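Local structure of ketol-acid reductoisomerase (NAD(+)) (uncultured archaeon GZfos26G2, 4XDY) at residues 319-322 against 323-327; 253-256 against 257-261. The protein catalyses the magnesium-dependent methyl migration and NADH-dependent reduction that turn (S)-2-acetolactate into (R)-2,3-dihydroxyisovalerate in branched-chain amino acid biosynthesis. All coordinates share one frame; numbering follows the deposited sequence.

Contact 1 of 2, residues 319-322 against 323-327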
# COMPACT_ATOMS: atom_id res chain seq x y z
N GLU A 319 -8.63 -11.59 -8.79
CA GLU A 319 -9.78 -10.76 -8.86
C GLU A 319 -11.10 -11.46 -8.47
O GLU A 319 -11.91 -10.91 -7.77
CB GLU A 319 -9.85 -10.12 -10.28
CG GLU A 319 -8.80 -9.03 -10.54
CD GLU A 319 -8.98 -7.85 -9.59
OE1 GLU A 319 -9.95 -7.09 -9.70
OE2 GLU A 319 -8.18 -7.76 -8.61
N THR A 320 -11.29 -12.67 -8.94
CA THR A 320 -12.55 -13.36 -8.62
C THR A 320 -12.54 -13.82 -7.15
O THR A 320 -13.53 -13.64 -6.43
CB THR A 320 -12.78 -14.57 -9.57
OG1 THR A 320 -11.71 -15.45 -9.49
CG2 THR A 320 -12.93 -14.16 -11.05
N VAL A 321 -11.42 -14.33 -6.68
CA VAL A 321 -11.38 -14.71 -5.26
C VAL A 321 -11.35 -13.51 -4.37
O VAL A 321 -12.02 -13.45 -3.33
CB VAL A 321 -10.22 -15.66 -4.98
CG1 VAL A 321 -10.16 -16.05 -3.50
CG2 VAL A 321 -10.37 -16.92 -5.82
N GLY A 322 -10.57 -12.49 -4.74
CA GLY A 322 -10.55 -11.25 -3.94
C GLY A 322 -11.93 -10.64 -3.78
O GLY A 322 -12.30 -10.15 -2.73
N ALA A 323 -12.69 -10.62 -4.90
CA ALA A 323 -14.06 -10.04 -4.82
C ALA A 323 -14.94 -10.82 -3.84
O ALA A 323 -15.67 -10.22 -3.07
CB ALA A 323 -14.72 -9.90 -6.20
N GLU A 324 -14.83 -12.12 -3.86
CA GLU A 324 -15.63 -13.04 -3.00
C GLU A 324 -15.23 -12.79 -1.56
O GLU A 324 -16.07 -12.62 -0.66
CB GLU A 324 -15.34 -14.52 -3.36
CG GLU A 324 -15.74 -15.01 -4.75
CD GLU A 324 -15.41 -16.50 -5.08
OE1 GLU A 324 -14.34 -17.12 -4.68
OE2 GLU A 324 -16.27 -17.07 -5.82
N ILE A 325 -13.89 -12.69 -1.33
CA ILE A 325 -13.40 -12.40 0.05
C ILE A 325 -13.87 -11.08 0.61
O ILE A 325 -14.33 -10.98 1.77
CB ILE A 325 -11.84 -12.51 0.09
CG1 ILE A 325 -11.37 -13.94 -0.13
CG2 ILE A 325 -11.26 -11.90 1.35
CD1 ILE A 325 -9.88 -14.15 -0.27
N ARG A 326 -13.77 -10.04 -0.20
CA ARG A 326 -14.02 -8.69 0.26
C ARG A 326 -15.57 -8.51 0.53
O ARG A 326 -15.94 -7.86 1.50
CB ARG A 326 -13.57 -7.66 -0.69
CG ARG A 326 -12.04 -7.50 -0.80
CD ARG A 326 -11.64 -6.32 -1.63
NE ARG A 326 -12.09 -6.38 -3.03
CZ ARG A 326 -11.55 -7.03 -4.04
NH1 ARG A 326 -10.35 -7.61 -4.00
NH2 ARG A 326 -12.20 -7.01 -5.20
N LYS A 327 -16.36 -9.20 -0.27
CA LYS A 327 -17.85 -9.20 -0.08
C LYS A 327 -18.25 -9.78 1.28
O LYS A 327 -19.27 -9.42 1.85
CB LYS A 327 -18.49 -10.02 -1.22
CG LYS A 327 -19.99 -9.97 -1.22
CD LYS A 327 -20.49 -10.96 -2.26
CE LYS A 327 -22.02 -10.88 -2.48
NZ LYS A 327 -22.29 -11.00 -3.96
O HOH W 1 -11.87 -8.04 -7.93
O HOH W 2 -8.76 -8.66 -6.09
O HOH W 3 -12.96 -17.39 -7.81

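Contact 2 of 2, residues 253-256 against 257-261. With MG (magnesium ion), chain F; HIO (N-hydroxy-N-isopropyloxamic acid), chain I; NAI (1,4-dihydronicotinamide adenine dinucleotide), chain L.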
# COMPACT_ATOMS: atom_id res chain seq x y z
N GLU A 253 10.81 -2.00 11.80
CA GLU A 253 10.71 -2.06 13.27
C GLU A 253 9.51 -2.92 13.70
O GLU A 253 9.57 -3.65 14.68
CB GLU A 253 10.40 -0.64 13.86
CG GLU A 253 11.59 0.23 14.06
CD GLU A 253 11.22 1.65 14.48
OE1 GLU A 253 10.02 2.01 14.72
OE2 GLU A 253 12.16 2.46 14.45
N VAL A 254 8.44 -2.84 12.93
CA VAL A 254 7.15 -3.49 13.30
C VAL A 254 7.10 -4.97 12.84
O VAL A 254 6.70 -5.84 13.61
CB VAL A 254 5.95 -2.68 12.78
CG1 VAL A 254 4.66 -3.46 12.98
CG2 VAL A 254 5.93 -1.27 13.40
N ILE A 255 7.57 -5.26 11.63
CA ILE A 255 7.64 -6.66 11.16
C ILE A 255 8.54 -7.45 12.10
O ILE A 255 9.35 -6.88 12.81
CB ILE A 255 8.08 -6.79 9.70
CG1 ILE A 255 9.56 -6.33 9.50
CG2 ILE A 255 7.19 -5.93 8.81
CD1 ILE A 255 9.94 -6.36 8.05
N SER A 256 8.48 -8.77 12.03
CA SER A 256 9.30 -9.60 12.82
C SER A 256 10.76 -9.54 12.35
O SER A 256 11.05 -9.21 11.20
CB SER A 256 8.85 -11.03 12.76
OG SER A 256 9.21 -11.68 11.53
N ASN A 257 11.69 -9.90 13.24
CA ASN A 257 13.12 -9.98 12.82
C ASN A 257 13.30 -11.03 11.76
O ASN A 257 14.10 -10.82 10.82
CB ASN A 257 14.04 -10.27 14.03
CG ASN A 257 13.89 -9.25 15.09
OD1 ASN A 257 13.65 -8.05 14.81
ND2 ASN A 257 14.10 -9.66 16.35
N THR A 258 12.50 -12.13 11.79
CA THR A 258 12.52 -13.14 10.74
C THR A 258 12.20 -12.50 9.39
O THR A 258 12.90 -12.77 8.35
CB THR A 258 11.46 -14.27 11.04
OG1 THR A 258 11.80 -14.85 12.30
CG2 THR A 258 11.51 -15.32 10.02
N ALA A 259 11.14 -11.69 9.38
CA ALA A 259 10.71 -11.04 8.14
C ALA A 259 11.75 -9.98 7.67
O ALA A 259 11.97 -9.78 6.47
CB ALA A 259 9.36 -10.37 8.32
N GLU A 260 12.27 -9.21 8.62
CA GLU A 260 13.30 -8.19 8.33
C GLU A 260 14.57 -8.82 7.70
O GLU A 260 15.07 -8.32 6.69
CB GLU A 260 13.65 -7.42 9.61
CG GLU A 260 14.43 -6.16 9.38
CD GLU A 260 14.85 -5.50 10.70
OE1 GLU A 260 14.75 -6.14 11.78
OE2 GLU A 260 15.29 -4.33 10.65
N TYR A 261 15.03 -9.93 8.27
CA TYR A 261 16.10 -10.75 7.69
C TYR A 261 15.71 -11.19 6.31
O TYR A 261 16.47 -11.04 5.35
CB TYR A 261 16.42 -11.95 8.55
CG TYR A 261 17.46 -12.85 7.92
CD1 TYR A 261 18.84 -12.45 7.79
CD2 TYR A 261 17.13 -14.11 7.53
CE1 TYR A 261 19.74 -13.31 7.19
CE2 TYR A 261 18.04 -14.95 6.94
CZ TYR A 261 19.38 -14.55 6.80
OH TYR A 261 20.28 -15.44 6.20
MG MG F . 12.72 -6.21 15.21
C1 HIO I . 6.30 -11.03 9.94
O11 HIO I . 6.97 -12.02 10.11
O12 HIO I . 6.40 -9.95 10.50
C2 HIO I . 5.08 -11.28 9.07
O2 HIO I . 4.68 -12.46 8.96
N3 HIO I . 4.39 -10.35 8.47
O3 HIO I . 3.03 -10.82 8.05
C4 HIO I . 4.80 -8.98 8.26
C41 HIO I . 4.78 -8.55 6.78
C42 HIO I . 3.85 -8.16 9.12
PA NAI L . 9.08 -8.81 18.89
O1A NAI L . 10.40 -8.78 18.07
O2A NAI L . 8.31 -7.56 19.02
O5B NAI L . 9.46 -9.35 20.35
C5B NAI L . 8.50 -9.39 21.42
C4B NAI L . 9.17 -8.97 22.71
O4B NAI L . 10.13 -10.01 23.00
C3B NAI L . 10.03 -7.70 22.63
O3B NAI L . 9.28 -6.51 22.75
C2B NAI L . 10.93 -7.92 23.89
O2B NAI L . 10.38 -7.39 25.10
C1B NAI L . 11.05 -9.43 23.91
N9A NAI L . 12.42 -9.88 23.51
C8A NAI L . 13.15 -9.48 22.45
N7A NAI L . 14.35 -10.13 22.39
C5A NAI L . 14.38 -10.94 23.49
C6A NAI L . 15.35 -11.86 24.06
N6A NAI L . 16.54 -12.01 23.44
N1A NAI L . 15.03 -12.56 25.18
C2A NAI L . 13.86 -12.34 25.80
N3A NAI L . 12.90 -11.50 25.32
C4A NAI L . 13.13 -10.79 24.20
O3 NAI L . 8.28 -10.10 18.32
PN NAI L . 7.14 -9.98 17.14
O1N NAI L . 5.90 -9.38 17.76
O2N NAI L . 7.69 -9.28 15.93
O5D NAI L . 7.00 -11.51 16.80
C5D NAI L . 6.33 -12.48 17.64
C4D NAI L . 5.80 -13.66 16.88
O4D NAI L . 4.74 -13.16 16.00
C3D NAI L . 6.78 -14.32 16.01
O3D NAI L . 6.53 -15.75 15.97
C2D NAI L . 6.53 -13.73 14.61
O2D NAI L . 6.92 -14.48 13.47
C1D NAI L . 4.98 -13.65 14.65
N1N NAI L . 4.41 -12.61 13.78
C2N NAI L . 4.75 -11.33 13.85
C3N NAI L . 4.21 -10.33 13.06
C7N NAI L . 4.57 -8.97 13.26
O7N NAI L . 5.67 -8.53 13.73
N7N NAI L . 3.58 -8.12 13.17
C4N NAI L . 3.08 -10.71 12.17
C5N NAI L . 2.56 -12.02 12.36
C6N NAI L . 3.21 -12.96 13.11
O HOH W 4 11.89 -4.41 15.80
O HOH W 5 11.10 -6.99 15.76
O HOH W 6 12.05 -6.02 13.24
O HOH W 7 14.14 -5.78 16.70

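Contact 1 of 2, residues 319-322 against 323-327
The Arg326 guanidinium lies with one face against the backbone of Gly322. Gly322 O sits above that face, offset toward the rim, and Arg326 NH1 is 3.4 Å from Gly322 C. Two waters lie at the edge, in the plane of the group. One accepts from NH2 and donates to both Glu319 O and Glu319 OE1. The other accepts from Arg326 NH1 at 2.8 Å and donates to Glu319 OE2. Water thus bridges acid and base, whose charged atoms do not touch: Glu319 OE1 is 5.0 Å from Arg326 NH2. A bend at CG-CD (chi3 -61°) folds the arginine back along its own helix. This helix, 317-327, belongs to the knotted C-terminal domain. Its i to i+4 ladder includes Ile325 N to Val321 O at 2.8 Å and Arg326 N to Gly322 O at 2.9 Å. On another side, Val321 CG1 meets Ile325 CD1 at 3.8 Å, and both side chains rest on helix 225-254. Glu319 also accepts from the backbone N of Ile248 and Lys249 of the second subunit, while Arg326 NH1 bonds Tyr229 OH. Cutting Arg326 back to an alanine is likely to leave both bridging waters and Tyr229 OH without this partner, and Glu319 without its nearby positive charge.

Contact 2 of 2, residues 253-256 against 257-261
Ser256 O accepts from Glu260 N at 2.9 Å, opening helix 257-270; Ile255 leaves the preceding helix (psi 165°), and Ser256, also extended (psi 158°), starts the next. Ser256 is the N-cap. Its OG lies between the backbone N and the carbonyl carbon (chi1 76°), where it accepts from Ala259 N at 2.9 Å. Ser256 OG also donates to O11 of the inhibitor N-hydroxy-N-isopropyloxamic acid (HIO), with Ser256 OG to HIO O11 at 2.7 Å. Ser256 N grips the other carboxylate oxygen, HIO O12, at 2.8 Å. The capped helix start thus binds the inhibitor's carboxylate, and the helix dipole probably favours the negative charge. This fits the predicted substrate-binding role of Ser256. Ile255 CG2 lies beside the isopropyl group of the inhibitor, and Ile255 CB meets Ala259 CB at 4.0 Å. Ala259 CB comes 3.4 Å from HIO O11. Asn257 OD1 binds a magnesium ion at 2.1 Å. One water on that ion donates to Glu253 O, and others probably donate to Ile255 O, linking the end of one helix to the start of the next. Asn257 ND2 bonds Glu88 of the second subunit. Glu260 OE1, 4.0 Å from the ion, pairs with Arg310 of the second subunit.

In the fold
The two contacts do not touch: their centres are 29 Å apart and their nearest atoms about 21 Å. Helix 225-254 relates them: contact 1 packs against its start, and contact 2 lies at its end. The helix also carries Glu231 and Glu235, the predicted ligands of the second active-site magnesium, not the ion held by Asn257. Contact 2 is the nearer to Glu235: the Ile255 side chain is about 7 Å from that of Glu235, against about 11 Å for Ile325 in contact 1. Both contacts face the second subunit. In contact 2 that subunit supplies the hydrogen bonds of Glu46, Asn55 and Ser57 to the dinucleotide. Contact 1 instead meets the partner's 246-249 region, just ahead of the partner's own 253-256.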